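Long-range contacts in nicotinate-nucleotide diphosphorylase (Carboxylating) (Streptococcus pyogenes GA06023, PDB 5HUO), which probably catalyses the transfer of phosphoribose from phosphoribosyl diphosphate to quinolinate, giving nicotinate mononucleotide, carbon dioxide and diphosphate on the route to NAD(+): residues S140-M145 against H297-L302; G77-L82 against D107-G112; N134-L139 against L302-K307; F161-T166 against Y289-S294. All coordinates share one frame; numbering follows the deposited sequence.

In the fold
Contacts 1 and 3 lie on the same helix, 122-153, and share L302, with centres about 11 Å apart. Contact 2 touches both: S140 OG and S144 OG of contact 1 probably hydrogen-bond to A80 O and V78 N, and L109 CD1 packs on F304 CZ of contact 3. Contact 4 lies in the C-terminal domain, with its centre about 13 Å from that of contact 1 and about 22 Å from that of contact 2. One sulfate joins contacts 1 and 4 through H297, K165 and G293; a second sits by R164. Both sulfates, probably from the crystallisation liquor, may mark places for anionic groups of the substrates. Contacts 1, 3 and 4 touch the second subunit.

Contact 1: S140-M145 against H297-L302; sequences SGIASM and HSAKSL. With SO4 (sulfate ion), chain I.
L302 lies along helix 122-153 where S140, G141 and S144 line one side. Its CB sits 3.8 Å from G141 N and close to S140 CB. CG turns anti to the backbone N (chi1 -165°), and this carries both methyls up to the two serines. CD2 reaches S140 CB at 3.8 Å and also nears S144 OG. CD1 ends 3.8 Å from S144 OG. The serine hydroxyls face other partners: S140 OG bonds to A80 O and L136 O, and S144 OG accepts from V78 N. S144 OG also bonds to S140 O, which S144 N approaches from the other face of the carbonyl.

Next to S140, the loop backbone passes close to G141. This residue has no side chain, and its CA makes a C-H...O contact with K300 O at 3.1 Å. A299 points its CB into the helix, 3.6 Å from I142 CG1. M145 runs out extended beside it and sets SD 3.7 Å from A299 CA.

H297, the last residue of helix 294-297, points away from helix 122-153. Its NE2 donates to sulfate O4 at 2.7 Å, near the ring plane, with an N-H...O angle of 161°. Its ND1 pairs with S298 OG at 2.7 Å. S298 OG also accepts from S301 N of the second subunit. K165 and G293 bind the same sulfate.

The loop thus meets residues 140-145 through apolar and C-H contacts. NE2 points its N-H at the anion while ND1 is paired with S298 OG, which would fix the ring's rotation.

Contact 2: G77-L82 against D107-G112; sequences GVLAGL and DRLTSG
D107 opens a short antiparallel pairing by binding L79. Strands 77-78 and 108-109 form a two-stranded sheet within the N-terminal domain of this quinolinate phosphoribosyltransferase. D107 O takes the N-H of L79 at 3.0 Å, with the donor nearly along the C=O axis. Its carboxylate is used elsewhere, since OD2 accepts from K104 N.

R108 is paired with V78 as a non-hydrogen-bonded pair. Both side chains stand on the same face of the sheet. The R108 CA makes a C-H...O contact with G77 O at 3.5 Å, and the long side chain bends at chi2 and is exposed. V78, on the same face, is buried and packs on A147 of helix 122-153.

L109 comes next and forms the hydrogen-bonded pair with G77. Its N donates to G77 O at 2.8 Å with an angle of 163°. Its O accepts from G77 N at 3.2 Å, and this donor stands well above the carbonyl plane, 42° out of it. Two bonds of unequal geometry therefore fasten the same pair of residues.

The L109 side chain goes to the other face. With CG beside its own backbone N (chi1 -58°), both methyls lean toward L79. F304, F103 and V115 surround this leucine, and L79 also touches F304, so the small sheet feeds two leucines into one apolar core. The touch between them is made by a branch and a stem: CD1 of L109 lies 3.7 Å from CB of L79, while CD2 stays at 4.0 Å.

Contact 3: N134-L139 against L302-K307; sequences NFLQHL and LDFSMK
Q137 and L302 share the stronger of the two hydrogen bonds here. L302 N donates to Q137 O at 3.1 Å with an angle of 167°. The bond is straight at the hydrogen, but the donor stands above the carbonyl plane. The second bond comes from the side chain of the same glutamine. Q137 NE2 reaches F304 O at 3.3 Å, and its angle of 123° makes it weak. D303 OD1 lies a little farther off, 3.8 Å from NE2.

The CA of Q137 makes a C-H...O contact with L302 O at 3.5 Å. CG is beside the backbone N (chi1 -78°) and the chain is extended beyond it. This lays the stem along the loop, with CB and CG beside L302 O.

These residues lead into the last strand of the chain, 304-311. It pairs antiparallel with strand 66-73 at one edge of a four-stranded sheet, so the C-terminal end of the chain returns to the sheet of the N-terminal domain. Helix 122-153 packs beside it.

The aromatic contacts centre on F304. L136 CD2 stands over one face as a CH-pi contact, 3.5 Å from the ring centroid and almost on the ring normal. Its leucine crosses the phenylalanine at about a right angle. Q137 meets the same ring at an edge, with CG 3.9 Å from F304 CD1. The amide and ring planes are nearly coplanar, and the two side chains run past each other in opposite directions. L71 and L79 touch both L136 and F304.

Contact 4: F161-T166 against Y289-S294; sequences FDTRKT and YVSSGS. With SO4 (sulfate ion), chain I; SO4 (sulfate ion), chain J.
T163 OG1 is gripped by two groups and lies 3.4 Å from G293 CA. It accepts from K165 N at 3.1 Å, which makes an ST turn. It also pairs with a water at 2.7 Å, and that water donates to S292 O, tying the segments together.

Upstream the segments run parallel. F161 N donates to V290 O at 2.7 Å, and S292 N returns to F161 O at 3.1 Å. This pairs strand 159-161 with strand 289-291, consistent with the alpha/beta barrel of this family's C-terminal domain. The F161 ring meets Y289 obliquely, planes 32° and centroids 4.0 Å apart. Y289 CD2 stands over the F161 ring, toward its rim. F220 of the third subunit meets Y289 too.

Downstream, K165 stretches out, and its NZ donates to O3 of one sulfate at 2.9 Å. G293 N, at the turn into helix 294-297, and H297 bind the same ion. R164 NH2 forms a salt bridge with D49 of the second subunit; NH1 bonds weakly to the second sulfate, which R187 also binds.

A lysine, a histidine and the G293 N-H at a helix start, gathered round one sulfate, would stabilise negative charge, consistent with a place for a substrate phosphate.

Contact 1: S140-M145 against H297-L302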
loop_
_atom_site.group_PDB
_atom_site.type_symbol
_atom_site.label_atom_id
_atom_site.label_comp_id
_atom_site.label_asym_id
_atom_site.label_seq_id
_atom_site.Cartn_x
_atom_site.Cartn_y
_atom_site.Cartn_z
ATOM N N SER A 140 22.785 -15.024 -7.468
ATOM C CA SER A 140 24.097 -15.566 -7.833
ATOM C C SER A 140 23.964 -16.781 -8.768
ATOM O O SER A 140 24.754 -17.038 -9.639
ATOM C CB SER A 140 24.886 -15.919 -6.570
ATOM O OG SER A 140 25.253 -14.726 -5.855
ATOM N N GLY A 141 22.894 -17.506 -8.559
ATOM C CA GLY A 141 22.517 -18.647 -9.422
ATOM C C GLY A 141 22.275 -18.243 -10.843
ATOM O O GLY A 141 22.797 -18.866 -11.771
ATOM N N ILE A 142 21.553 -17.139 -11.008
ATOM C CA ILE A 142 21.275 -16.598 -12.342
ATOM C C ILE A 142 22.540 -16.067 -12.989
ATOM O O ILE A 142 22.804 -16.305 -14.180
ATOM C CB ILE A 142 20.195 -15.511 -12.275
ATOM C CG1 ILE A 142 18.846 -16.175 -11.992
ATOM C CG2 ILE A 142 20.114 -14.718 -13.571
ATOM C CD1 ILE A 142 17.749 -15.184 -11.622
ATOM N N ALA A 143 23.310 -15.317 -12.217
ATOM C CA ALA A 143 24.571 -14.713 -12.754
ATOM C C ALA A 143 25.515 -15.816 -13.232
ATOM O O ALA A 143 26.033 -15.777 -14.346
ATOM C CB ALA A 143 25.232 -13.856 -11.734
ATOM N N SER A 144 25.642 -16.828 -12.393
ATOM C CA SER A 144 26.464 -18.008 -12.671
ATOM C C SER A 144 26.032 -18.662 -13.991
ATOM O O SER A 144 26.839 -18.977 -14.885
ATOM C CB SER A 144 26.368 -18.992 -11.542
ATOM O OG SER A 144 26.989 -18.508 -10.349
ATOM N N MET A 145 24.737 -18.884 -14.099
ATOM C CA MET A 145 24.206 -19.573 -15.278
ATOM C C MET A 145 24.416 -18.740 -16.552
ATOM O O MET A 145 24.775 -19.282 -17.591
ATOM C CB MET A 145 22.734 -19.920 -15.094
ATOM C CG MET A 145 22.233 -20.891 -16.139
ATOM S SD MET A 145 20.498 -21.150 -15.817
ATOM C CE MET A 145 20.024 -22.187 -17.233
ATOM N N HIS A 297 14.029 -18.417 -15.833
ATOM C CA HIS A 297 12.915 -19.314 -15.345
ATOM C C HIS A 297 13.361 -20.644 -14.732
ATOM O O HIS A 297 12.573 -21.306 -14.080
ATOM C CB HIS A 297 11.773 -19.502 -16.380
ATOM C CG HIS A 297 12.127 -20.280 -17.607
ATOM N ND1 HIS A 297 12.708 -21.535 -17.569
ATOM C CD2 HIS A 297 11.914 -20.010 -18.922
ATOM C CE1 HIS A 297 12.856 -21.998 -18.802
ATOM N NE2 HIS A 297 12.399 -21.089 -19.643
ATOM N N SER A 298 14.617 -21.035 -14.960
ATOM C CA SER A 298 15.137 -22.383 -14.621
ATOM C C SER A 298 16.593 -22.350 -14.107
ATOM O O SER A 298 17.352 -23.291 -14.302
ATOM C CB SER A 298 15.055 -23.322 -15.829
ATOM O OG SER A 298 13.709 -23.638 -16.133
ATOM N N ALA A 299 16.930 -21.286 -13.397
ATOM C CA ALA A 299 18.256 -21.155 -12.842
ATOM C C ALA A 299 18.349 -21.857 -11.526
ATOM O O ALA A 299 17.482 -21.719 -10.704
ATOM C CB ALA A 299 18.589 -19.701 -12.655
ATOM N N LYS A 300 19.394 -22.634 -11.334
ATOM C CA LYS A 300 19.663 -23.268 -10.054
ATOM C C LYS A 300 20.178 -22.214 -9.120
ATOM O O LYS A 300 20.880 -21.322 -9.549
ATOM C CB LYS A 300 20.680 -24.390 -10.216
ATOM C CG LYS A 300 20.056 -25.623 -10.830
ATOM C CD LYS A 300 21.093 -26.731 -11.020
ATOM C CE LYS A 300 20.497 -28.095 -11.436
ATOM N NZ LYS A 300 21.408 -29.260 -11.173
ATOM N N SER A 301 19.838 -22.263 -7.852
ATOM C CA SER A 301 20.388 -21.255 -6.978
ATOM C C SER A 301 21.810 -21.674 -6.619
ATOM O O SER A 301 22.120 -22.825 -6.667
ATOM C CB SER A 301 19.500 -20.923 -5.761
ATOM O OG SER A 301 19.190 -22.095 -5.109
ATOM N N LEU A 302 22.657 -20.716 -6.276
ATOM C CA LEU A 302 24.023 -20.993 -5.896
ATOM C C LEU A 302 24.120 -21.094 -4.386
ATOM O O LEU A 302 23.689 -20.202 -3.666
ATOM C CB LEU A 302 24.941 -19.884 -6.386
ATOM C CG LEU A 302 26.433 -20.200 -6.385
ATOM C CD1 LEU A 302 26.716 -21.097 -7.587
ATOM C CD2 LEU A 302 27.258 -18.909 -6.505
HETATM S S SO4 I . 13.045 -20.420 -23.732
HETATM O O1 SO4 I . 13.897 -21.461 -24.322
HETATM O O2 SO4 I . 13.772 -19.154 -23.803
HETATM O O3 SO4 I . 11.894 -20.212 -24.592
HETATM O O4 SO4 I . 12.592 -20.740 -22.358
#

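Contact 2: G77-L82 against D107-G112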
loop_
_atom_site.group_PDB
_atom_site.type_symbol
_atom_site.label_atom_id
_atom_site.label_comp_id
_atom_site.label_asym_id
_atom_site.label_seq_id
_atom_site.Cartn_x
_atom_site.Cartn_y
_atom_site.Cartn_z
ATOM N N GLY A 77 31.005 -20.297 -8.799
ATOM C CA GLY A 77 30.189 -19.575 -9.722
ATOM C C GLY A 77 30.468 -18.094 -9.706
ATOM O O GLY A 77 31.584 -17.667 -9.433
ATOM N N VAL A 78 29.432 -17.312 -9.983
ATOM C CA VAL A 78 29.546 -15.865 -10.012
ATOM C C VAL A 78 28.698 -15.198 -8.952
ATOM O O VAL A 78 27.587 -15.573 -8.740
ATOM C CB VAL A 78 29.147 -15.323 -11.379
ATOM C CG1 VAL A 78 29.381 -13.832 -11.479
ATOM C CG2 VAL A 78 29.964 -16.016 -12.436
ATOM N N LEU A 79 29.265 -14.185 -8.313
ATOM C CA LEU A 79 28.610 -13.477 -7.185
ATOM C C LEU A 79 27.717 -12.393 -7.691
ATOM O O LEU A 79 28.143 -11.511 -8.436
ATOM C CB LEU A 79 29.620 -12.865 -6.219
ATOM C CG LEU A 79 29.109 -11.960 -5.090
ATOM C CD1 LEU A 79 28.335 -12.742 -4.039
ATOM C CD2 LEU A 79 30.271 -11.206 -4.423
ATOM N N ALA A 80 26.455 -12.455 -7.281
ATOM C CA ALA A 80 25.457 -11.392 -7.631
ATOM C C ALA A 80 24.486 -11.201 -6.504
ATOM O O ALA A 80 24.006 -12.177 -5.923
ATOM C CB ALA A 80 24.710 -11.730 -8.930
ATOM N N GLY A 81 24.156 -9.944 -6.258
ATOM C CA GLY A 81 23.194 -9.583 -5.211
ATOM C C GLY A 81 23.778 -9.293 -3.838
ATOM O O GLY A 81 23.095 -9.307 -2.851
ATOM N N LEU A 82 25.036 -8.995 -3.788
ATOM C CA LEU A 82 25.718 -8.737 -2.498
ATOM C C LEU A 82 25.130 -7.523 -1.725
ATOM O O LEU A 82 24.937 -7.603 -0.545
ATOM C CB LEU A 82 27.197 -8.484 -2.726
ATOM C CG LEU A 82 28.024 -8.393 -1.441
ATOM C CD1 LEU A 82 28.098 -9.762 -0.759
ATOM C CD2 LEU A 82 29.431 -7.913 -1.735
ATOM N N ASP A 107 32.324 -10.961 -9.436
ATOM C CA ASP A 107 33.552 -11.716 -9.080
ATOM C C ASP A 107 33.297 -13.172 -9.049
ATOM O O ASP A 107 32.216 -13.594 -8.761
ATOM C CB ASP A 107 34.106 -11.309 -7.721
ATOM C CG ASP A 107 34.724 -9.918 -7.709
ATOM O OD1 ASP A 107 34.797 -9.281 -8.780
ATOM O OD2 ASP A 107 35.094 -9.430 -6.615
ATOM N N ARG A 108 34.303 -13.940 -9.400
ATOM C CA ARG A 108 34.204 -15.403 -9.392
ATOM C C ARG A 108 34.321 -15.891 -7.970
ATOM O O ARG A 108 35.045 -15.327 -7.202
ATOM C CB ARG A 108 35.203 -16.083 -10.336
ATOM C CG ARG A 108 34.752 -15.948 -11.798
ATOM C CD ARG A 108 35.006 -17.195 -12.674
ATOM N NE ARG A 108 35.146 -16.912 -14.129
ATOM C CZ ARG A 108 36.295 -16.593 -14.756
ATOM N NH1 ARG A 108 37.465 -16.484 -14.087
ATOM N NH2 ARG A 108 36.278 -16.356 -16.072
ATOM N N LEU A 109 33.575 -16.933 -7.642
ATOM C CA LEU A 109 33.559 -17.554 -6.307
ATOM C C LEU A 109 34.019 -19.006 -6.374
ATOM O O LEU A 109 33.851 -19.735 -7.374
ATOM C CB LEU A 109 32.183 -17.573 -5.719
ATOM C CG LEU A 109 31.474 -16.253 -5.557
ATOM C CD1 LEU A 109 29.996 -16.441 -5.309
ATOM C CD2 LEU A 109 32.105 -15.493 -4.440
ATOM N N THR A 110 34.655 -19.394 -5.298
ATOM C CA THR A 110 35.058 -20.760 -5.095
ATOM C C THR A 110 34.629 -21.146 -3.730
ATOM O O THR A 110 34.785 -20.362 -2.802
ATOM C CB THR A 110 36.585 -20.866 -5.142
ATOM O OG1 THR A 110 37.035 -20.401 -6.399
ATOM C CG2 THR A 110 37.039 -22.272 -4.980
ATOM N N SER A 111 34.199 -22.380 -3.582
ATOM C CA SER A 111 33.742 -22.863 -2.297
ATOM C C SER A 111 34.778 -22.671 -1.181
ATOM O O SER A 111 35.964 -22.993 -1.322
ATOM C CB SER A 111 33.341 -24.329 -2.382
ATOM O OG SER A 111 33.034 -24.845 -1.110
ATOM N N GLY A 112 34.258 -22.155 -0.068
ATOM C CA GLY A 112 35.015 -21.852 1.125
ATOM C C GLY A 112 35.403 -20.405 1.230
ATOM O O GLY A 112 35.986 -20.001 2.239
#

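Contact 3: N134-L139 against L302-K307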
loop_
_atom_site.group_PDB
_atom_site.type_symbol
_atom_site.label_atom_id
_atom_site.label_comp_id
_atom_site.label_asym_id
_atom_site.label_seq_id
_atom_site.Cartn_x
_atom_site.Cartn_y
_atom_site.Cartn_z
ATOM N N ASN A 134 18.373 -16.136 0.658
ATOM C CA ASN A 134 17.440 -16.438 -0.418
ATOM C C ASN A 134 17.623 -15.485 -1.590
ATOM O O ASN A 134 17.664 -15.915 -2.741
ATOM C CB ASN A 134 15.996 -16.404 0.075
ATOM C CG ASN A 134 15.618 -17.645 0.888
ATOM O OD1 ASN A 134 16.382 -18.583 0.986
ATOM N ND2 ASN A 134 14.431 -17.653 1.457
ATOM N N PHE A 135 17.795 -14.192 -1.317
ATOM C CA PHE A 135 18.078 -13.251 -2.409
ATOM C C PHE A 135 19.413 -13.588 -3.036
ATOM O O PHE A 135 19.502 -13.823 -4.205
ATOM C CB PHE A 135 18.046 -11.803 -1.954
ATOM C CG PHE A 135 16.660 -11.211 -1.914
ATOM C CD1 PHE A 135 16.056 -10.778 -3.041
ATOM C CD2 PHE A 135 15.944 -11.127 -0.691
ATOM C CE1 PHE A 135 14.773 -10.289 -3.007
ATOM C CE2 PHE A 135 14.665 -10.613 -0.655
ATOM C CZ PHE A 135 14.081 -10.191 -1.824
ATOM N N LEU A 136 20.440 -13.647 -2.217
ATOM C CA LEU A 136 21.819 -13.861 -2.694
ATOM C C LEU A 136 21.994 -15.144 -3.478
ATOM O O LEU A 136 22.613 -15.176 -4.530
ATOM C CB LEU A 136 22.775 -13.860 -1.548
ATOM C CG LEU A 136 24.254 -13.847 -1.962
ATOM C CD1 LEU A 136 24.657 -12.492 -2.480
ATOM C CD2 LEU A 136 25.129 -14.250 -0.788
ATOM N N GLN A 137 21.394 -16.208 -2.996
ATOM C CA GLN A 137 21.499 -17.515 -3.657
ATOM C C GLN A 137 20.853 -17.461 -5.004
ATOM O O GLN A 137 21.390 -17.953 -5.983
ATOM C CB GLN A 137 20.892 -18.601 -2.819
ATOM C CG GLN A 137 21.822 -19.015 -1.692
ATOM C CD GLN A 137 21.258 -20.080 -0.829
ATOM O OE1 GLN A 137 20.072 -20.444 -0.967
ATOM N NE2 GLN A 137 22.034 -20.543 0.126
ATOM N N HIS A 138 19.703 -16.843 -5.057
ATOM C CA HIS A 138 18.884 -16.826 -6.306
ATOM C C HIS A 138 19.586 -16.001 -7.405
ATOM O O HIS A 138 19.717 -16.452 -8.557
ATOM C CB HIS A 138 17.496 -16.236 -5.997
ATOM C CG HIS A 138 16.587 -16.123 -7.169
ATOM N ND1 HIS A 138 15.964 -17.206 -7.728
ATOM C CD2 HIS A 138 16.158 -15.051 -7.884
ATOM C CE1 HIS A 138 15.199 -16.821 -8.745
ATOM N NE2 HIS A 138 15.303 -15.511 -8.867
ATOM N N LEU A 139 20.045 -14.813 -7.019
ATOM C CA LEU A 139 20.641 -13.925 -7.958
ATOM C C LEU A 139 22.017 -14.482 -8.399
ATOM O O LEU A 139 22.400 -14.361 -9.578
ATOM C CB LEU A 139 20.748 -12.512 -7.385
ATOM C CG LEU A 139 19.406 -11.891 -7.045
ATOM C CD1 LEU A 139 19.592 -10.482 -6.538
ATOM C CD2 LEU A 139 18.494 -11.806 -8.217
ATOM N N LEU A 302 22.657 -20.716 -6.276
ATOM C CA LEU A 302 24.023 -20.993 -5.896
ATOM C C LEU A 302 24.120 -21.094 -4.386
ATOM O O LEU A 302 23.689 -20.202 -3.666
ATOM C CB LEU A 302 24.941 -19.884 -6.386
ATOM C CG LEU A 302 26.433 -20.200 -6.385
ATOM C CD1 LEU A 302 26.716 -21.097 -7.587
ATOM C CD2 LEU A 302 27.258 -18.909 -6.505
ATOM N N ASP A 303 24.777 -22.139 -3.901
ATOM C CA ASP A 303 24.863 -22.397 -2.465
ATOM C C ASP A 303 25.862 -21.442 -1.685
ATOM O O ASP A 303 27.009 -21.169 -2.158
ATOM C CB ASP A 303 25.175 -23.862 -2.246
ATOM C CG ASP A 303 24.878 -24.329 -0.780
ATOM O OD1 ASP A 303 24.140 -23.652 -0.017
ATOM O OD2 ASP A 303 25.409 -25.397 -0.384
ATOM N N PHE A 304 25.371 -20.875 -0.584
ATOM C CA PHE A 304 26.141 -20.096 0.375
ATOM C C PHE A 304 25.715 -20.561 1.778
ATOM O O PHE A 304 24.676 -21.177 1.922
ATOM C CB PHE A 304 25.833 -18.585 0.336
ATOM C CG PHE A 304 26.312 -17.863 -0.884
ATOM C CD1 PHE A 304 25.562 -17.895 -2.078
ATOM C CD2 PHE A 304 27.459 -17.125 -0.861
ATOM C CE1 PHE A 304 25.974 -17.223 -3.199
ATOM C CE2 PHE A 304 27.889 -16.427 -1.988
ATOM C CZ PHE A 304 27.155 -16.477 -3.149
ATOM N N SER A 305 26.514 -20.235 2.800
ATOM C CA SER A 305 26.075 -20.395 4.150
ATOM C C SER A 305 26.620 -19.283 5.026
ATOM O O SER A 305 27.594 -18.653 4.734
ATOM C CB SER A 305 26.488 -21.738 4.702
ATOM O OG SER A 305 27.816 -21.668 5.219
ATOM N N MET A 306 25.922 -19.041 6.119
ATOM C CA MET A 306 26.343 -18.092 7.163
ATOM C C MET A 306 26.663 -18.905 8.399
ATOM O O MET A 306 25.801 -19.597 8.943
ATOM C CB MET A 306 25.265 -17.108 7.499
ATOM C CG MET A 306 25.297 -15.910 6.625
ATOM S SD MET A 306 23.890 -14.812 6.865
ATOM C CE MET A 306 23.855 -14.543 8.640
ATOM N N LYS A 307 27.909 -18.826 8.817
ATOM C CA LYS A 307 28.437 -19.679 9.864
ATOM C C LYS A 307 29.495 -18.919 10.667
ATOM O O LYS A 307 29.908 -17.808 10.309
ATOM C CB LYS A 307 29.050 -20.974 9.231
ATOM C CG LYS A 307 28.194 -22.208 9.357
ATOM C CD LYS A 307 28.368 -23.155 8.187
ATOM C CE LYS A 307 27.272 -24.258 8.184
ATOM N NZ LYS A 307 27.171 -25.034 6.884
#

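Contact 4: F161-T166 against Y289-S294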
loop_
_atom_site.group_PDB
_atom_site.type_symbol
_atom_site.label_atom_id
_atom_site.label_comp_id
_atom_site.label_asym_id
_atom_site.label_seq_id
_atom_site.Cartn_x
_atom_site.Cartn_y
_atom_site.Cartn_z
ATOM N N PHE A 161 21.160 -12.546 -24.322
ATOM C CA PHE A 161 20.031 -11.717 -23.818
ATOM C C PHE A 161 19.026 -12.544 -23.050
ATOM O O PHE A 161 18.882 -13.746 -23.262
ATOM C CB PHE A 161 19.288 -11.058 -24.940
ATOM C CG PHE A 161 19.858 -9.745 -25.356
ATOM C CD1 PHE A 161 21.102 -9.668 -25.912
ATOM C CD2 PHE A 161 19.123 -8.587 -25.247
ATOM C CE1 PHE A 161 21.629 -8.456 -26.336
ATOM C CE2 PHE A 161 19.630 -7.368 -25.679
ATOM C CZ PHE A 161 20.897 -7.294 -26.219
ATOM N N ASP A 162 18.385 -11.896 -22.104
ATOM C CA ASP A 162 17.328 -12.514 -21.331
ATOM C C ASP A 162 15.971 -12.245 -21.961
ATOM O O ASP A 162 15.870 -11.796 -23.096
ATOM C CB ASP A 162 17.382 -12.045 -19.883
ATOM C CG ASP A 162 17.320 -10.558 -19.742
ATOM O OD1 ASP A 162 16.736 -9.872 -20.597
ATOM O OD2 ASP A 162 17.900 -10.046 -18.757
ATOM N N THR A 163 14.916 -12.507 -21.212
ATOM C CA THR A 163 13.522 -12.468 -21.731
ATOM C C THR A 163 12.560 -11.951 -20.649
ATOM O O THR A 163 12.987 -11.483 -19.590
ATOM C CB THR A 163 13.055 -13.895 -22.126
ATOM O OG1 THR A 163 13.038 -14.742 -20.967
ATOM C CG2 THR A 163 13.958 -14.505 -23.155
ATOM N N ARG A 164 11.269 -12.081 -20.911
ATOM C CA ARG A 164 10.248 -11.755 -19.927
ATOM C C ARG A 164 9.807 -12.950 -19.157
ATOM O O ARG A 164 8.802 -12.926 -18.471
ATOM C CB ARG A 164 9.052 -11.106 -20.587
ATOM C CG ARG A 164 9.243 -9.621 -20.812
ATOM C CD ARG A 164 8.241 -9.059 -21.824
ATOM N NE ARG A 164 6.841 -9.272 -21.427
ATOM C CZ ARG A 164 5.988 -10.005 -22.123
ATOM N NH1 ARG A 164 6.361 -10.643 -23.263
ATOM N NH2 ARG A 164 4.768 -10.125 -21.716
ATOM N N LYS A 165 10.520 -14.060 -19.312
ATOM C CA LYS A 165 10.145 -15.314 -18.622
ATOM C C LYS A 165 10.843 -15.317 -17.291
ATOM O O LYS A 165 11.838 -16.034 -17.071
ATOM C CB LYS A 165 10.526 -16.491 -19.458
ATOM C CG LYS A 165 9.829 -16.436 -20.800
ATOM C CD LYS A 165 10.013 -17.719 -21.543
ATOM C CE LYS A 165 9.476 -17.573 -22.943
ATOM N NZ LYS A 165 9.437 -18.920 -23.626
ATOM N N THR A 166 10.337 -14.445 -16.432
ATOM C CA THR A 166 10.967 -14.117 -15.152
ATOM C C THR A 166 10.046 -14.453 -13.989
ATOM O O THR A 166 8.885 -14.727 -14.141
ATOM C CB THR A 166 11.286 -12.637 -15.062
ATOM O OG1 THR A 166 10.113 -11.861 -15.360
ATOM C CG2 THR A 166 12.392 -12.281 -16.042
ATOM N N TYR A 289 22.714 -11.147 -31.502
ATOM C CA TYR A 289 22.545 -11.825 -30.203
ATOM C C TYR A 289 21.625 -13.058 -30.211
ATOM O O TYR A 289 20.973 -13.354 -31.201
ATOM C CB TYR A 289 22.055 -10.855 -29.169
ATOM C CG TYR A 289 20.656 -10.298 -29.374
ATOM C CD1 TYR A 289 20.425 -9.252 -30.249
ATOM C CD2 TYR A 289 19.608 -10.726 -28.601
ATOM C CE1 TYR A 289 19.173 -8.671 -30.346
ATOM C CE2 TYR A 289 18.348 -10.159 -28.697
ATOM C CZ TYR A 289 18.127 -9.128 -29.584
ATOM O OH TYR A 289 16.857 -8.578 -29.701
ATOM N N VAL A 290 21.665 -13.793 -29.108
ATOM C CA VAL A 290 20.712 -14.838 -28.822
ATOM C C VAL A 290 20.038 -14.582 -27.493
ATOM O O VAL A 290 20.571 -13.867 -26.624
ATOM C CB VAL A 290 21.368 -16.206 -28.713
ATOM C CG1 VAL A 290 22.053 -16.534 -30.014
ATOM C CG2 VAL A 290 22.338 -16.294 -27.544
ATOM N N SER A 291 18.871 -15.173 -27.317
ATOM C CA SER A 291 18.099 -15.001 -26.040
ATOM C C SER A 291 17.673 -16.335 -25.471
ATOM O O SER A 291 17.328 -17.268 -26.223
ATOM C CB SER A 291 16.875 -14.060 -26.222
ATOM O OG SER A 291 15.888 -14.650 -27.084
ATOM N N SER A 292 17.616 -16.382 -24.158
ATOM C CA SER A 292 17.228 -17.578 -23.441
ATOM C C SER A 292 16.325 -17.276 -22.217
ATOM O O SER A 292 16.686 -16.581 -21.290
ATOM C CB SER A 292 18.467 -18.328 -22.973
ATOM O OG SER A 292 18.109 -19.559 -22.345
ATOM N N GLY A 293 15.178 -17.913 -22.190
ATOM C CA GLY A 293 14.309 -17.891 -20.998
ATOM C C GLY A 293 14.843 -18.642 -19.792
ATOM O O GLY A 293 14.517 -18.313 -18.664
ATOM N N SER A 294 15.638 -19.683 -20.053
ATOM C CA SER A 294 16.120 -20.578 -18.974
ATOM C C SER A 294 16.992 -19.872 -17.961
ATOM O O SER A 294 17.061 -20.224 -16.790
ATOM C CB SER A 294 16.894 -21.722 -19.558
ATOM O OG SER A 294 16.090 -22.400 -20.475
HETATM S S SO4 I . 13.045 -20.420 -23.732
HETATM O O1 SO4 I . 13.897 -21.461 -24.322
HETATM O O2 SO4 I . 13.772 -19.154 -23.803
HETATM O O3 SO4 I . 11.894 -20.212 -24.592
HETATM O O4 SO4 I . 12.592 -20.740 -22.358
HETATM S S SO4 J . 10.189 -11.181 -24.787
HETATM O O1 SO4 J . 11.137 -11.974 -25.615
HETATM O O2 SO4 J . 10.949 -10.266 -23.901
HETATM O O3 SO4 J . 9.256 -10.333 -25.551
HETATM O O4 SO4 J . 9.389 -12.163 -24.053
HETATM O O HOH W 1 15.284 -15.033 -19.573
#